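Local coordinates for protein endo-arabinase (Bacteroides thetaiotaomicron, PDB 5C0P) that is probably an arabinan-degrading glycoside hydrolase of family 43, cutting O-glycosidic bonds on a magnesium-containing five-bladed beta-propeller, at residues P207-L212 against L217-S222; V52-S55 against W61-E64; V103-S108 against C152-E157; Y66-K71 against Q78-P83. One frame throughout, in Å; residues are numbered along the deposited sequence.

The four contacts span several blades of one five-bladed beta-propeller. Contact 1 lies nearest the probable active site: the side chain of Pro-207 comes within about 4 Å of that of Asp-136, predicted to modulate the catalytic acid, and the side chain of Phe-208 lies about 7 Å from the magnesium ion bound at Asp-84 and His-261. Pro-207 CD reaches contact 3, lying 3.4 Å from Cys-152 SG. A salt bridge, Arg-105 NE to Asp-79 OD2 at 2.8 Å, joins contact 3 to contact 4. Contact 4 shares strand 60-68 with contact 2, where Val-52 CG1 and Ser-67 CB are 3.9 Å apart. Contact 2 is peripheral, its centre about 27 Å from that of contact 1.

Contact 1: residues P207-L212 against L217-S222; sequences PFIYRL and LIMLWS
Phe-208 and Leu-220 exchange two backbone hydrogen bonds, Phe-208 N to Leu-220 O at 3.0 Å and Leu-220 N to Phe-208 O at 2.8 Å. Tyr-210 N to Ile-218 O (2.8 Å) and Ile-218 N to Tyr-210 O (2.9 Å, 172° at the hydrogen) repeat this two residues on. Three of these carbonyls also receive a CA-H...O contact: Leu-220 O from Pro-207, Phe-208 O from Met-219 and Ile-218 O from Ile-209. Pro-207 O is hydrogen-bonded to Ser-138 OG. Between the bonded pairs, Ile-209 lies opposite selenomethionine Met-219. Ile-209 CG1 sits beside its backbone N (chi1 -68°) and meets Met-219 CE at 3.8 Å; Ile-209 CG2 leans on Leu-217 CB at 4.0 Å. Cutting this side chain back to an alanine would probably open a gap between Leu-217 and Met-219. Leu-217 CD2 packs on the aliphatic part of Arg-211, whose NH1 is hydrogen-bonded to Tyr-140 OH and Ile-141 O. This antiparallel hairpin of one propeller blade continues into strand 231-238, where Leu-217 and Met-219 bond through their backbones to Ser-238 and Ala-236; strand 147-153 lies against Pro-207 and Ile-209, and strand 260-266 touches Phe-208, Tyr-210 and Leu-220.

Contact 2: residues V52-S55 against W61-E64; sequences VYKS and WKDE
Ser-55 sets its CB over one face of the Trp-61 indole in an antiparallel beta-hairpin, strands 50-55 and 60-68, of a propeller blade. This CH-pi contact is close: Ser-55 CB stands 3.4 Å from the centroid of the six-membered ring and only 11° off its normal. The same indole turns an edge to the backbone of Tyr-53 and Lys-54, and its CE3 lies 3.8 Å from Tyr-53 CB. Tyr-53 presents its own edge to Asp-63, CE1 to OD1 at 3.5 Å, with ring and carboxylate planes 60° apart; the carboxylate is also paired with Arg-51. On the other side of the sheet Lys-54, Lys-62 and Glu-64 form a salt-bridge network. Glu-64 bends at chi2 (-70°), which folds its carboxylate back beside Lys-54, whose CB packs on Glu-64 CG. Lys-62 NZ adds a weak bond (3.1 Å) to Glu-64 OE2, and Lys-54 NZ also forms a salt bridge with Glu-15. The backbones are tied by Lys-54 N to Lys-62 O, the reverse bond, and Glu-64 N to Val-52 O. Lys-54 NZ meets Glu-64 OE2 at 2.9 Å, approaching from above the carboxylate plane.

Contact 3: residues V103-S108 against C152-E157; sequences VKRGTS and CREWLE
Arg-105 lays the NH2 edge of its guanidinium against the carboxylate of Glu-154, a salt bridge between two neighbouring blade sheets of the beta-propeller: strand 103-112 carries the arginine, and the glutamate follows strand 147-153. NH2 and Glu-154 OE1 are 3.1 Å apart; the oxygen lies in the guanidinium plane and uses its syn lone pair, although the two flat groups are turned 57° from each other. The arginine leaves its backbone with CG anti to N and then bends at chi3 (-70°), bringing NH2 round to Glu-154. Its NE forms a salt bridge with Asp-79 OD2, so two carboxylates on different parts of the guanidinium should restrict its rotation. Glu-154 stands at the N-cap position of the short helix 155-158, and its carbonyl oxygen accepts bonds from Glu-157 N at 2.9 Å and from the Thr-158 hydroxyl. Three residues on, Glu-157 extends its side chain toward strand 103-112. Arg-153 grips its OE1 side-on, through NE at 2.9 Å and NH2 at 3.0 Å, and Met-133 N donates to the same oxygen. With a leucine in place of Glu-157, the Arg-153 guanidinium is likely to lose the carboxylate it grips side-on and the Met-133 N-H its acceptor. The other carboxylate oxygen faces Lys-104 without a salt bridge. The two side chains cross at about a right angle, and the nearest approach is from methylene carbon Lys-104 CE to Glu-157 OE2, 3.7 Å.

Contact 4: residues Y66-K71 against Q78-P83; sequences YSFIAK and QDFWAP
At the passage from one propeller blade to the next, where strand 60-68 ends and strand 78-88 begins, the rings of Phe-68 and Phe-80 meet in the buried interior. Their planes are near parallel, 24° apart, but slid so far that the centroids stand 5.9 Å from each other and the rings barely overlap. The nearest atoms are Phe-80 CE1 and Phe-68 CD2, 3.7 Å apart, with Phe-68 CE2 at 3.8 Å from the same Phe-80 CE1. Phe-80 holds CG anti to its carbonyl carbon (chi1 -74°), which carries CE1 and CZ across to Phe-68 and Ala-70. Both phenylalanines sit in beta bulges. Ser-67 and Phe-68 together face Ile-50 in a classic bulge at the corner where the chain turns, and Phe-80 and Trp-81 face Thr-97 in a G1 bulge. Ala-70 joins from the loop after the corner, its CB 3.7 Å from Phe-80 CZ at the edge of that ring, while its backbone N lies over one face of Phe-68, toward the rim. Further aromatics extend the cluster: Phe-98 meets Phe-80 edge-to-face, and Phe-74 does the same with Phe-68.

Contact 1: residues P207-L212 against L217-S222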
loop_
_atom_site.group_PDB
_atom_site.type_symbol
_atom_site.label_atom_id
_atom_site.label_comp_id
_atom_site.label_asym_id
_atom_site.label_seq_id
_atom_site.Cartn_x
_atom_site.Cartn_y
_atom_site.Cartn_z
ATOM N N PRO A 207 -3.106 4.116 -1.775
ATOM C CA PRO A 207 -2.285 5.110 -2.478
ATOM C C PRO A 207 -0.794 4.750 -2.518
ATOM O O PRO A 207 -0.215 4.324 -1.518
ATOM C CB PRO A 207 -2.488 6.379 -1.643
ATOM C CG PRO A 207 -2.856 5.867 -0.271
ATOM C CD PRO A 207 -3.673 4.643 -0.524
ATOM N N PHE A 208 -0.184 4.940 -3.684
ATOM C CA PHE A 208 1.230 4.675 -3.867
ATOM C C PHE A 208 1.759 5.599 -4.949
ATOM O O PHE A 208 1.210 5.640 -6.046
ATOM C CB PHE A 208 1.451 3.217 -4.270
ATOM C CG PHE A 208 2.905 2.821 -4.276
ATOM C CD1 PHE A 208 3.533 2.413 -3.105
ATOM C CD2 PHE A 208 3.645 2.891 -5.439
ATOM C CE1 PHE A 208 4.879 2.066 -3.101
ATOM C CE2 PHE A 208 4.992 2.556 -5.449
ATOM C CZ PHE A 208 5.608 2.134 -4.285
ATOM N N ILE A 209 2.834 6.329 -4.655
ATOM C CA ILE A 209 3.405 7.250 -5.630
ATOM C C ILE A 209 4.684 6.689 -6.245
ATOM O O ILE A 209 5.536 6.139 -5.541
ATOM C CB ILE A 209 3.695 8.642 -5.001
ATOM C CG1 ILE A 209 2.385 9.357 -4.652
ATOM C CG2 ILE A 209 4.524 9.504 -5.944
ATOM C CD1 ILE A 209 2.568 10.661 -3.837
ATOM N N TYR A 210 4.799 6.836 -7.562
ATOM C CA TYR A 210 6.041 6.555 -8.279
ATOM C C TYR A 210 6.504 7.832 -8.974
ATOM O O TYR A 210 5.732 8.470 -9.693
ATOM C CB TYR A 210 5.807 5.457 -9.313
ATOM C CG TYR A 210 7.054 5.065 -10.071
ATOM C CD1 TYR A 210 8.002 4.232 -9.492
ATOM C CD2 TYR A 210 7.273 5.508 -11.363
ATOM C CE1 TYR A 210 9.151 3.862 -10.176
ATOM C CE2 TYR A 210 8.418 5.148 -12.056
ATOM C CZ TYR A 210 9.349 4.325 -11.457
ATOM O OH TYR A 210 10.488 3.967 -12.153
ATOM N N ARG A 211 7.764 8.206 -8.768
ATOM C CA ARG A 211 8.307 9.424 -9.352
ATOM C C ARG A 211 9.021 9.110 -10.659
ATOM O O ARG A 211 9.889 8.234 -10.702
ATOM C CB ARG A 211 9.287 10.102 -8.387
ATOM C CG ARG A 211 9.859 11.405 -8.922
ATOM C CD ARG A 211 10.795 12.078 -7.933
ATOM N NE ARG A 211 12.022 11.321 -7.693
ATOM C CZ ARG A 211 12.277 10.622 -6.591
ATOM N NH1 ARG A 211 11.378 10.560 -5.615
ATOM N NH2 ARG A 211 13.428 9.972 -6.472
ATOM N N LEU A 212 8.657 9.826 -11.717
ATOM C CA LEU A 212 9.300 9.663 -13.012
ATOM C C LEU A 212 10.627 10.407 -13.061
ATOM O O LEU A 212 10.893 11.272 -12.221
ATOM C CB LEU A 212 8.384 10.199 -14.112
ATOM C CG LEU A 212 6.993 9.580 -14.120
ATOM C CD1 LEU A 212 6.156 10.173 -15.251
ATOM C CD2 LEU A 212 7.096 8.070 -14.275
ATOM N N LEU A 217 4.969 12.996 -10.949
ATOM C CA LEU A 217 4.538 11.912 -10.080
ATOM C C LEU A 217 3.313 11.219 -10.633
ATOM O O LEU A 217 2.388 11.868 -11.138
ATOM C CB LEU A 217 4.203 12.432 -8.680
ATOM C CG LEU A 217 5.225 13.341 -8.010
ATOM C CD1 LEU A 217 4.695 13.794 -6.660
ATOM C CD2 LEU A 217 6.534 12.603 -7.862
ATOM N N ILE A 218 3.327 9.892 -10.558
ATOM C CA ILE A 218 2.123 9.110 -10.786
ATOM C C ILE A 218 1.675 8.497 -9.464
ATOM O O ILE A 218 2.491 7.925 -8.725
ATOM C CB ILE A 218 2.372 7.981 -11.800
ATOM C CG1 ILE A 218 2.929 8.548 -13.103
ATOM C CG2 ILE A 218 1.080 7.199 -12.066
ATOM C CD1 ILE A 218 3.334 7.473 -14.110
HETATM N N MSE A 219 0.385 8.607 -9.165
HETATM C CA MSE A 219 -0.168 7.871 -8.035
HETATM C C MSE A 219 -1.060 6.766 -8.535
HETATM O O MSE A 219 -1.913 6.975 -9.399
HETATM C CB MSE A 219 -0.953 8.746 -7.060
HETATM C CG MSE A 219 -1.412 7.944 -5.823
HETATM SE SE MSE A 219 -2.594 8.945 -4.741
HETATM C CE MSE A 219 -1.244 10.107 -3.973
ATOM N N LEU A 220 -0.835 5.572 -8.009
ATOM C CA LEU A 220 -1.781 4.483 -8.187
ATOM C C LEU A 220 -2.659 4.407 -6.950
ATOM O O LEU A 220 -2.222 4.713 -5.831
ATOM C CB LEU A 220 -1.051 3.155 -8.378
ATOM C CG LEU A 220 -0.127 3.091 -9.594
ATOM C CD1 LEU A 220 0.550 1.725 -9.635
ATOM C CD2 LEU A 220 -0.891 3.349 -10.881
ATOM N N TRP A 221 -3.908 4.010 -7.149
ATOM C CA TRP A 221 -4.824 3.793 -6.040
ATOM C C TRP A 221 -5.976 2.939 -6.533
ATOM O O TRP A 221 -6.124 2.738 -7.738
ATOM C CB TRP A 221 -5.315 5.130 -5.464
ATOM C CG TRP A 221 -6.107 5.983 -6.415
ATOM C CD1 TRP A 221 -5.632 6.698 -7.475
ATOM C CD2 TRP A 221 -7.513 6.232 -6.357
ATOM N NE1 TRP A 221 -6.667 7.367 -8.096
ATOM C CE2 TRP A 221 -7.830 7.095 -7.424
ATOM C CE3 TRP A 221 -8.533 5.800 -5.505
ATOM C CZ2 TRP A 221 -9.141 7.534 -7.663
ATOM C CZ3 TRP A 221 -9.830 6.234 -5.743
ATOM C CH2 TRP A 221 -10.120 7.097 -6.809
ATOM N N SER A 222 -6.788 2.429 -5.612
ATOM C CA SER A 222 -7.877 1.539 -6.003
ATOM C C SER A 222 -9.253 1.972 -5.526
ATOM O O SER A 222 -9.407 2.586 -4.465
ATOM C CB SER A 222 -7.608 0.115 -5.525
ATOM O OG SER A 222 -6.614 -0.498 -6.327
#

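Contact 2: residues V52-S55 against W61-E64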
loop_
_atom_site.group_PDB
_atom_site.type_symbol
_atom_site.label_atom_id
_atom_site.label_comp_id
_atom_site.label_asym_id
_atom_site.label_seq_id
_atom_site.Cartn_x
_atom_site.Cartn_y
_atom_site.Cartn_z
ATOM N N VAL A 52 5.725 -13.889 6.270
ATOM C CA VAL A 52 6.625 -13.429 5.223
ATOM C C VAL A 52 7.143 -14.589 4.374
ATOM O O VAL A 52 7.613 -15.596 4.892
ATOM C CB VAL A 52 7.794 -12.588 5.810
ATOM C CG1 VAL A 52 8.534 -13.347 6.911
ATOM C CG2 VAL A 52 8.740 -12.143 4.700
ATOM N N TYR A 53 7.012 -14.440 3.060
ATOM C CA TYR A 53 7.606 -15.376 2.116
ATOM C C TYR A 53 8.753 -14.675 1.408
ATOM O O TYR A 53 8.759 -13.454 1.292
ATOM C CB TYR A 53 6.575 -15.826 1.081
ATOM C CG TYR A 53 5.530 -16.825 1.563
ATOM C CD1 TYR A 53 5.466 -17.256 2.891
ATOM C CD2 TYR A 53 4.620 -17.364 0.669
ATOM C CE1 TYR A 53 4.501 -18.193 3.303
ATOM C CE2 TYR A 53 3.666 -18.289 1.071
ATOM C CZ TYR A 53 3.612 -18.702 2.381
ATOM O OH TYR A 53 2.646 -19.625 2.745
ATOM N N LYS A 54 9.713 -15.454 0.921
ATOM C CA LYS A 54 10.927 -14.914 0.322
ATOM C C LYS A 54 11.161 -15.597 -1.019
ATOM O O LYS A 54 10.781 -16.753 -1.195
ATOM C CB LYS A 54 12.106 -15.199 1.252
ATOM C CG LYS A 54 13.444 -14.609 0.835
ATOM C CD LYS A 54 14.533 -14.974 1.854
ATOM C CE LYS A 54 14.973 -16.426 1.745
ATOM N NZ LYS A 54 16.017 -16.781 2.757
ATOM N N SER A 55 11.778 -14.884 -1.961
ATOM C CA SER A 55 11.996 -15.425 -3.307
ATOM C C SER A 55 13.263 -14.865 -3.939
ATOM O O SER A 55 13.610 -13.707 -3.708
ATOM C CB SER A 55 10.812 -15.093 -4.210
ATOM O OG SER A 55 10.977 -15.672 -5.498
ATOM N N TRP A 61 8.675 -19.440 -4.163
ATOM C CA TRP A 61 8.731 -18.784 -2.864
ATOM C C TRP A 61 9.038 -19.752 -1.731
ATOM O O TRP A 61 8.807 -20.965 -1.849
ATOM C CB TRP A 61 7.405 -18.053 -2.600
ATOM C CG TRP A 61 7.179 -16.941 -3.580
ATOM C CD1 TRP A 61 6.706 -17.049 -4.860
ATOM C CD2 TRP A 61 7.469 -15.556 -3.370
ATOM N NE1 TRP A 61 6.674 -15.803 -5.452
ATOM C CE2 TRP A 61 7.139 -14.872 -4.560
ATOM C CE3 TRP A 61 7.986 -14.829 -2.291
ATOM C CZ2 TRP A 61 7.297 -13.484 -4.697
ATOM C CZ3 TRP A 61 8.147 -13.455 -2.426
ATOM C CH2 TRP A 61 7.802 -12.797 -3.619
ATOM N N LYS A 62 9.558 -19.202 -0.637
ATOM C CA LYS A 62 9.873 -19.971 0.561
ATOM C C LYS A 62 9.241 -19.305 1.779
ATOM O O LYS A 62 9.285 -18.081 1.920
ATOM C CB LYS A 62 11.394 -20.038 0.746
ATOM C CG LYS A 62 11.858 -20.753 2.001
ATOM C CD LYS A 62 13.363 -20.591 2.175
ATOM C CE LYS A 62 13.854 -21.300 3.420
ATOM N NZ LYS A 62 13.051 -20.925 4.609
ATOM N N ASP A 63 8.646 -20.108 2.649
ATOM C CA ASP A 63 8.063 -19.613 3.887
ATOM C C ASP A 63 9.169 -19.264 4.876
ATOM O O ASP A 63 9.993 -20.116 5.226
ATOM C CB ASP A 63 7.144 -20.691 4.472
ATOM C CG ASP A 63 6.500 -20.282 5.788
ATOM O OD1 ASP A 63 6.398 -19.073 6.083
ATOM O OD2 ASP A 63 6.078 -21.194 6.533
ATOM N N GLU A 64 9.189 -18.005 5.310
ATOM C CA GLU A 64 10.149 -17.547 6.310
ATOM C C GLU A 64 9.483 -17.226 7.648
ATOM O O GLU A 64 10.083 -16.595 8.513
ATOM C CB GLU A 64 10.926 -16.332 5.794
ATOM C CG GLU A 64 11.964 -16.667 4.732
ATOM C CD GLU A 64 13.154 -17.438 5.278
ATOM O OE1 GLU A 64 13.313 -17.528 6.515
ATOM O OE2 GLU A 64 13.939 -17.959 4.464
#

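Contact 3: residues V103-S108 against C152-E157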
loop_
_atom_site.group_PDB
_atom_site.type_symbol
_atom_site.label_atom_id
_atom_site.label_comp_id
_atom_site.label_asym_id
_atom_site.label_seq_id
_atom_site.Cartn_x
_atom_site.Cartn_y
_atom_site.Cartn_z
ATOM N N VAL A 103 -10.446 2.419 19.850
ATOM C CA VAL A 103 -9.474 3.173 19.062
ATOM C C VAL A 103 -9.828 3.075 17.584
ATOM O O VAL A 103 -10.024 1.975 17.058
ATOM C CB VAL A 103 -8.040 2.634 19.229
ATOM C CG1 VAL A 103 -7.038 3.641 18.695
ATOM C CG2 VAL A 103 -7.746 2.312 20.687
ATOM N N LYS A 104 -9.885 4.215 16.903
ATOM C CA LYS A 104 -10.181 4.200 15.474
ATOM C C LYS A 104 -9.109 3.472 14.673
ATOM O O LYS A 104 -7.925 3.455 15.041
ATOM C CB LYS A 104 -10.370 5.622 14.936
ATOM C CG LYS A 104 -11.683 6.252 15.373
ATOM C CD LYS A 104 -12.056 7.437 14.508
ATOM C CE LYS A 104 -13.453 7.918 14.859
ATOM N NZ LYS A 104 -13.623 7.955 16.333
ATOM N N ARG A 105 -9.530 2.858 13.573
ATOM C CA ARG A 105 -8.609 2.198 12.660
ATOM C C ARG A 105 -7.526 3.168 12.201
ATOM O O ARG A 105 -7.804 4.343 11.945
ATOM C CB ARG A 105 -9.384 1.665 11.452
ATOM C CG ARG A 105 -8.539 0.853 10.484
ATOM C CD ARG A 105 -9.401 0.061 9.516
ATOM N NE ARG A 105 -10.100 -1.024 10.199
ATOM C CZ ARG A 105 -11.411 -1.226 10.152
ATOM N NH1 ARG A 105 -11.943 -2.241 10.815
ATOM N NH2 ARG A 105 -12.190 -0.421 9.441
ATOM N N GLY A 106 -6.294 2.683 12.126
ATOM C CA GLY A 106 -5.202 3.491 11.614
ATOM C C GLY A 106 -4.023 2.645 11.198
ATOM O O GLY A 106 -3.956 1.455 11.510
ATOM N N THR A 107 -3.081 3.258 10.498
ATOM C CA THR A 107 -1.879 2.559 10.078
ATOM C C THR A 107 -0.789 2.884 11.084
ATOM O O THR A 107 -0.645 4.038 11.487
ATOM C CB THR A 107 -1.462 3.008 8.668
ATOM O OG1 THR A 107 -2.533 2.738 7.757
ATOM C CG2 THR A 107 -0.189 2.287 8.210
ATOM N N SER A 108 -0.043 1.876 11.521
ATOM C CA SER A 108 1.109 2.152 12.371
ATOM C C SER A 108 2.384 1.587 11.774
ATOM O O SER A 108 2.349 0.793 10.816
ATOM C CB SER A 108 0.898 1.724 13.831
ATOM O OG SER A 108 1.057 0.345 13.980
ATOM N N CYS A 152 -5.436 6.699 3.406
ATOM C CA CYS A 152 -6.852 6.873 3.104
ATOM C C CYS A 152 -7.617 7.185 4.366
ATOM O O CYS A 152 -7.328 6.647 5.436
ATOM C CB CYS A 152 -7.427 5.573 2.555
ATOM S SG CYS A 152 -6.647 5.023 1.050
ATOM N N ARG A 153 -8.616 8.048 4.238
ATOM C CA ARG A 153 -9.587 8.206 5.295
ATOM C C ARG A 153 -10.811 7.469 4.797
ATOM O O ARG A 153 -11.347 7.790 3.727
ATOM C CB ARG A 153 -9.900 9.674 5.548
ATOM C CG ARG A 153 -10.589 9.868 6.863
ATOM C CD ARG A 153 -10.899 11.307 7.168
ATOM N NE ARG A 153 -11.800 11.348 8.309
ATOM C CZ ARG A 153 -12.366 12.452 8.771
ATOM N NH1 ARG A 153 -12.120 13.612 8.181
ATOM N NH2 ARG A 153 -13.176 12.395 9.818
ATOM N N GLU A 154 -11.235 6.480 5.572
ATOM C CA GLU A 154 -12.212 5.489 5.122
ATOM C C GLU A 154 -13.574 6.049 4.714
ATOM O O GLU A 154 -14.173 6.859 5.419
ATOM C CB GLU A 154 -12.380 4.384 6.170
ATOM C CG GLU A 154 -12.879 3.075 5.574
ATOM C CD GLU A 154 -12.629 1.868 6.462
ATOM O OE1 GLU A 154 -12.055 2.022 7.563
ATOM O OE2 GLU A 154 -13.005 0.755 6.041
ATOM N N TRP A 155 -14.060 5.565 3.578
ATOM C CA TRP A 155 -15.310 6.034 2.991
ATOM C C TRP A 155 -16.538 5.811 3.864
ATOM O O TRP A 155 -17.528 6.527 3.732
ATOM C CB TRP A 155 -15.513 5.387 1.624
ATOM C CG TRP A 155 -15.837 3.928 1.708
ATOM C CD1 TRP A 155 -14.965 2.898 1.943
ATOM C CD2 TRP A 155 -17.129 3.338 1.556
ATOM N NE1 TRP A 155 -15.648 1.702 1.951
ATOM C CE2 TRP A 155 -16.972 1.947 1.710
ATOM C CE3 TRP A 155 -18.401 3.852 1.299
ATOM C CZ2 TRP A 155 -18.050 1.063 1.621
ATOM C CZ3 TRP A 155 -19.468 2.970 1.207
ATOM C CH2 TRP A 155 -19.285 1.593 1.368
ATOM N N LEU A 156 -16.485 4.825 4.756
ATOM C CA LEU A 156 -17.595 4.584 5.665
ATOM C C LEU A 156 -17.810 5.786 6.585
ATOM O O LEU A 156 -18.911 6.002 7.089
ATOM C CB LEU A 156 -17.342 3.326 6.496
ATOM C CG LEU A 156 -17.532 2.037 5.695
ATOM C CD1 LEU A 156 -17.324 0.818 6.576
ATOM C CD2 LEU A 156 -18.910 2.017 5.068
ATOM N N GLU A 157 -16.742 6.554 6.783
ATOM C CA GLU A 157 -16.765 7.767 7.594
ATOM C C GLU A 157 -16.982 9.014 6.724
ATOM O O GLU A 157 -17.747 9.916 7.082
ATOM C CB GLU A 157 -15.436 7.869 8.352
ATOM C CG GLU A 157 -15.243 9.122 9.192
ATOM C CD GLU A 157 -14.158 8.945 10.250
ATOM O OE1 GLU A 157 -13.022 9.396 10.024
ATOM O OE2 GLU A 157 -14.445 8.361 11.310
#

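Contact 4: residues Y66-K71 against Q78-P83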
loop_
_atom_site.group_PDB
_atom_site.type_symbol
_atom_site.label_atom_id
_atom_site.label_comp_id
_atom_site.label_asym_id
_atom_site.label_seq_id
_atom_site.Cartn_x
_atom_site.Cartn_y
_atom_site.Cartn_z
ATOM N N TYR A 66 6.799 -15.867 10.619
ATOM C CA TYR A 66 6.044 -14.666 10.949
ATOM C C TYR A 66 6.964 -13.491 11.217
ATOM O O TYR A 66 7.899 -13.588 12.018
ATOM C CB TYR A 66 5.153 -14.917 12.165
ATOM C CG TYR A 66 4.220 -16.084 11.976
ATOM C CD1 TYR A 66 3.168 -16.015 11.071
ATOM C CD2 TYR A 66 4.395 -17.257 12.693
ATOM C CE1 TYR A 66 2.313 -17.084 10.892
ATOM C CE2 TYR A 66 3.546 -18.328 12.524
ATOM C CZ TYR A 66 2.507 -18.236 11.621
ATOM O OH TYR A 66 1.659 -19.306 11.452
ATOM N N SER A 67 6.690 -12.384 10.533
ATOM C CA SER A 67 7.469 -11.168 10.701
ATOM C C SER A 67 6.859 -10.258 11.767
ATOM O O SER A 67 7.553 -9.415 12.325
ATOM C CB SER A 67 7.616 -10.424 9.376
ATOM O OG SER A 67 6.344 -10.068 8.848
ATOM N N PHE A 68 5.565 -10.414 12.048
ATOM C CA PHE A 68 4.958 -9.687 13.168
ATOM C C PHE A 68 3.812 -10.432 13.830
ATOM O O PHE A 68 2.807 -10.751 13.185
ATOM C CB PHE A 68 4.460 -8.288 12.760
ATOM C CG PHE A 68 3.871 -7.514 13.908
ATOM C CD1 PHE A 68 4.648 -7.246 15.027
ATOM C CD2 PHE A 68 2.558 -7.072 13.890
ATOM C CE1 PHE A 68 4.135 -6.558 16.110
ATOM C CE2 PHE A 68 2.034 -6.369 14.983
ATOM C CZ PHE A 68 2.825 -6.116 16.089
ATOM N N ILE A 69 3.977 -10.700 15.124
ATOM C CA ILE A 69 2.900 -11.164 15.985
ATOM C C ILE A 69 2.789 -10.141 17.096
ATOM O O ILE A 69 3.770 -9.900 17.801
ATOM C CB ILE A 69 3.249 -12.495 16.668
ATOM C CG1 ILE A 69 3.713 -13.536 15.649
ATOM C CG2 ILE A 69 2.061 -12.991 17.508
ATOM C CD1 ILE A 69 2.599 -14.162 14.884
ATOM N N ALA A 70 1.608 -9.554 17.270
ATOM C CA ALA A 70 1.427 -8.514 18.282
ATOM C C ALA A 70 1.539 -9.068 19.693
ATOM O O ALA A 70 0.951 -10.107 20.019
ATOM C CB ALA A 70 0.089 -7.810 18.105
ATOM N N LYS A 71 2.292 -8.370 20.540
ATOM C CA LYS A 71 2.247 -8.633 21.974
ATOM C C LYS A 71 0.921 -8.095 22.500
ATOM O O LYS A 71 0.246 -7.324 21.815
ATOM C CB LYS A 71 3.437 -7.992 22.699
ATOM C CG LYS A 71 4.778 -8.602 22.305
ATOM C CD LYS A 71 5.943 -7.897 22.991
ATOM N N GLN A 78 -6.621 -5.783 16.272
ATOM C CA GLN A 78 -7.492 -6.243 15.185
ATOM C C GLN A 78 -6.985 -5.829 13.817
ATOM O O GLN A 78 -6.160 -4.912 13.701
ATOM C CB GLN A 78 -8.926 -5.720 15.382
ATOM C CG GLN A 78 -9.601 -6.272 16.625
ATOM C CD GLN A 78 -10.992 -5.720 16.852
ATOM O OE1 GLN A 78 -11.303 -5.228 17.936
ATOM N NE2 GLN A 78 -11.843 -5.818 15.843
ATOM N N ASP A 79 -7.476 -6.544 12.800
ATOM C CA ASP A 79 -7.281 -6.251 11.372
ATOM C C ASP A 79 -5.981 -6.794 10.759
ATOM O O ASP A 79 -6.032 -7.782 10.039
ATOM C CB ASP A 79 -7.489 -4.760 11.030
ATOM C CG ASP A 79 -8.839 -4.223 11.493
ATOM O OD1 ASP A 79 -9.804 -5.008 11.591
ATOM O OD2 ASP A 79 -8.925 -3.009 11.751
ATOM N N PHE A 80 -4.842 -6.151 11.023
ATOM C CA PHE A 80 -3.557 -6.535 10.407
ATOM C C PHE A 80 -3.622 -6.432 8.879
ATOM O O PHE A 80 -3.089 -7.279 8.165
ATOM C CB PHE A 80 -3.131 -7.965 10.804
ATOM C CG PHE A 80 -2.626 -8.092 12.223
ATOM C CD1 PHE A 80 -1.312 -8.467 12.469
ATOM C CD2 PHE A 80 -3.461 -7.836 13.302
ATOM C CE1 PHE A 80 -0.836 -8.581 13.770
ATOM C CE2 PHE A 80 -2.995 -7.949 14.616
ATOM C CZ PHE A 80 -1.674 -8.324 14.839
ATOM N N TRP A 81 -4.276 -5.387 8.385
ATOM C CA TRP A 81 -4.543 -5.268 6.951
ATOM C C TRP A 81 -3.383 -4.705 6.159
ATOM O O TRP A 81 -2.713 -3.756 6.589
ATOM C CB TRP A 81 -5.751 -4.370 6.695
ATOM C CG TRP A 81 -7.061 -4.919 7.155
ATOM C CD1 TRP A 81 -7.324 -6.185 7.596
ATOM C CD2 TRP A 81 -8.297 -4.204 7.213
ATOM N NE1 TRP A 81 -8.655 -6.300 7.918
ATOM C CE2 TRP A 81 -9.270 -5.096 7.703
ATOM C CE3 TRP A 81 -8.670 -2.892 6.904
ATOM C CZ2 TRP A 81 -10.604 -4.717 7.881
ATOM C CZ3 TRP A 81 -9.987 -2.514 7.094
ATOM C CH2 TRP A 81 -10.940 -3.424 7.576
ATOM N N ALA A 82 -3.170 -5.304 4.988
ATOM C CA ALA A 82 -2.358 -4.727 3.920
ATOM C C ALA A 82 -0.984 -4.212 4.335
ATOM O O ALA A 82 -0.698 -3.022 4.243
ATOM C CB ALA A 82 -3.160 -3.628 3.206
ATOM N N PRO A 83 -0.106 -5.115 4.767
ATOM C CA PRO A 83 1.250 -4.674 5.103
ATOM C C PRO A 83 2.050 -4.199 3.878
ATOM O O PRO A 83 1.926 -4.761 2.777
ATOM C CB PRO A 83 1.879 -5.939 5.699
ATOM C CG PRO A 83 1.078 -7.083 5.097
ATOM C CD PRO A 83 -0.313 -6.563 4.977
#